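PDB 1T6U: superoxide dismutase [Ni] from Streptomyces coelicolor, which catalyses the disproportionation of superoxide to hydrogen peroxide and molecular oxygen, using a bound nickel ion, and assembles as a hollow homohexamer. Local coordinates for residues Asp61-Pro66 with Lys109-Thr114. The protein carries 1 engineered substitution. Numbering follows the deposited sequence.
Sequences DYFKPP and KIFWET
Y62 reaches from the last turn of helix 34-62 to F111 and T114 on helix 94-115. CB sets out toward the partner helix, and with CG anti to the backbone N (chi1 173°) the ring extends toward helix 94-115. CG, CD1 and CE1 each lie 3.9 Å from F111 CE1; CD2 and CE2 lean on F111 CD1, CE2 at 3.6 Å, and CZ meets both F111 CE1 and T114 OG1. CE1 of F111 sits over the centre of one tyrosine face. The two ring planes meet obliquely, at 49°. At the far end Y62 OH donates a hydrogen bond to T114 OG1 (2.8 Å), which lies at the edge of the tyrosine ring. That threonine hydroxyl in turn donates to F111 O, one turn back in its own helix, at 2.7 Å; its rotamer, with OG1 between N and the carbonyl carbon (chi1 70°), lets it serve both partners. Tyrosine suits this place because it joins a flat apolar face to a polar tip; a phenylalanine here would probably leave T114 OG1 without the donor that ties it to helix 34-62. F63 suits a largely apolar niche: its CZ nears F111 CA at 4.0 Å, its CE2 meets I110 CG2, and the T114 methyl lies at its edge. Y62 CD2 sits over one face of F63, toward its rim, while F63 CE2 lies at the edge of the Y62 ring. The nickel ion, bound by H1, C2 and C6, lies about 9 Å from the Y62 side chain, whose ring also meets Y9 edge-to-face. The contact thus ties the C-terminal end of helix 34-62 to that of helix 94-115 in the four-helix bundle, with L74 of helix 74-89 and F68 of helix 65-70 packing on F63.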
# COMPACT_ATOMS: atom_id res chain seq x y z
N ASP A 61 -1.72 10.03 -18.33
CA ASP A 61 -0.88 9.06 -19.02
C ASP A 61 -1.46 8.62 -20.36
O ASP A 61 -0.68 8.46 -21.28
CB ASP A 61 -0.67 7.85 -18.10
CG ASP A 61 0.12 8.11 -16.84
OD1 ASP A 61 0.43 9.25 -16.48
OD2 ASP A 61 0.44 7.10 -16.15
N TYR A 62 -2.76 8.42 -20.45
CA TYR A 62 -3.36 8.04 -21.74
C TYR A 62 -3.58 9.24 -22.63
O TYR A 62 -3.13 9.30 -23.81
CB TYR A 62 -4.68 7.25 -21.54
CG TYR A 62 -5.29 7.06 -22.93
CD1 TYR A 62 -4.84 6.06 -23.77
CD2 TYR A 62 -6.30 7.87 -23.38
CE1 TYR A 62 -5.37 5.87 -25.04
CE2 TYR A 62 -6.83 7.70 -24.66
CZ TYR A 62 -6.37 6.69 -25.49
OH TYR A 62 -6.88 6.49 -26.75
N PHE A 63 -4.28 10.25 -22.15
CA PHE A 63 -4.64 11.40 -23.00
C PHE A 63 -3.42 12.27 -23.27
O PHE A 63 -2.56 12.47 -22.41
CB PHE A 63 -5.78 12.18 -22.35
CG PHE A 63 -7.15 11.48 -22.43
CD1 PHE A 63 -7.84 11.07 -21.29
CD2 PHE A 63 -7.73 11.24 -23.67
CE1 PHE A 63 -9.09 10.47 -21.33
CE2 PHE A 63 -8.96 10.65 -23.71
CZ PHE A 63 -9.62 10.27 -22.57
N LYS A 64 -3.38 12.77 -24.51
CA LYS A 64 -2.24 13.53 -25.01
C LYS A 64 -2.70 14.82 -25.68
O LYS A 64 -3.88 15.05 -25.89
CB LYS A 64 -1.45 12.78 -26.05
CG LYS A 64 -1.12 11.36 -25.75
CD LYS A 64 0.24 11.15 -25.13
CE LYS A 64 0.36 9.78 -24.46
NZ LYS A 64 1.67 9.13 -24.72
N PRO A 65 -1.75 15.69 -25.98
CA PRO A 65 -2.09 17.02 -26.52
C PRO A 65 -3.14 17.10 -27.61
O PRO A 65 -4.06 17.94 -27.64
CB PRO A 65 -0.69 17.43 -27.02
CG PRO A 65 0.16 16.95 -25.85
CD PRO A 65 -0.30 15.50 -25.80
N PRO A 66 -3.10 16.26 -28.63
CA PRO A 66 -4.12 16.31 -29.68
C PRO A 66 -5.52 16.06 -29.15
O PRO A 66 -6.48 16.63 -29.67
CB PRO A 66 -3.70 15.16 -30.61
CG PRO A 66 -2.24 14.99 -30.33
CD PRO A 66 -2.08 15.24 -28.86
N LYS A 109 -16.77 7.89 -23.05
CA LYS A 109 -17.22 8.15 -24.41
C LYS A 109 -16.08 8.76 -25.24
O LYS A 109 -15.80 8.37 -26.38
CB LYS A 109 -18.44 9.06 -24.39
CG LYS A 109 -18.97 9.42 -25.79
CD LYS A 109 -20.13 10.43 -25.72
CE LYS A 109 -20.63 10.88 -27.09
NZ LYS A 109 -21.69 11.96 -27.06
N ILE A 110 -15.37 9.73 -24.68
CA ILE A 110 -14.20 10.37 -25.33
C ILE A 110 -13.07 9.37 -25.54
O ILE A 110 -12.51 9.22 -26.63
CB ILE A 110 -13.80 11.61 -24.51
CG1 ILE A 110 -14.91 12.69 -24.54
CG2 ILE A 110 -12.47 12.18 -24.92
CD1 ILE A 110 -14.62 13.88 -23.67
N PHE A 111 -12.74 8.63 -24.46
CA PHE A 111 -11.73 7.58 -24.55
C PHE A 111 -11.94 6.71 -25.79
O PHE A 111 -11.06 6.52 -26.64
CB PHE A 111 -11.73 6.77 -23.25
CG PHE A 111 -10.71 5.63 -23.29
CD1 PHE A 111 -9.40 5.84 -22.94
CD2 PHE A 111 -11.06 4.35 -23.73
CE1 PHE A 111 -8.48 4.80 -23.00
CE2 PHE A 111 -10.15 3.31 -23.75
CZ PHE A 111 -8.83 3.53 -23.41
N TRP A 112 -13.13 6.12 -25.91
CA TRP A 112 -13.36 5.18 -27.03
C TRP A 112 -13.37 5.92 -28.35
O TRP A 112 -12.92 5.33 -29.33
CB TRP A 112 -14.59 4.28 -26.79
CG TRP A 112 -14.27 3.32 -25.67
CD1 TRP A 112 -14.77 3.34 -24.38
CD2 TRP A 112 -13.38 2.22 -25.77
NE1 TRP A 112 -14.22 2.31 -23.69
CE2 TRP A 112 -13.37 1.60 -24.50
CE3 TRP A 112 -12.58 1.69 -26.78
CZ2 TRP A 112 -12.60 0.47 -24.22
CZ3 TRP A 112 -11.82 0.58 -26.50
CH2 TRP A 112 -11.83 -0.02 -25.23
N GLU A 113 -13.81 7.16 -28.42
CA GLU A 113 -13.64 7.89 -29.71
C GLU A 113 -12.17 7.98 -30.10
O GLU A 113 -11.74 7.78 -31.23
CB GLU A 113 -14.25 9.29 -29.60
CG GLU A 113 -15.75 9.24 -29.57
CD GLU A 113 -16.47 10.57 -29.45
OE1 GLU A 113 -15.82 11.63 -29.47
OE2 GLU A 113 -17.72 10.57 -29.35
N THR A 114 -11.33 8.29 -29.09
CA THR A 114 -9.89 8.38 -29.39
C THR A 114 -9.24 7.04 -29.74
O THR A 114 -8.13 7.06 -30.29
CB THR A 114 -9.09 9.06 -28.26
OG1 THR A 114 -9.04 8.18 -27.13
CG2 THR A 114 -9.72 10.35 -27.81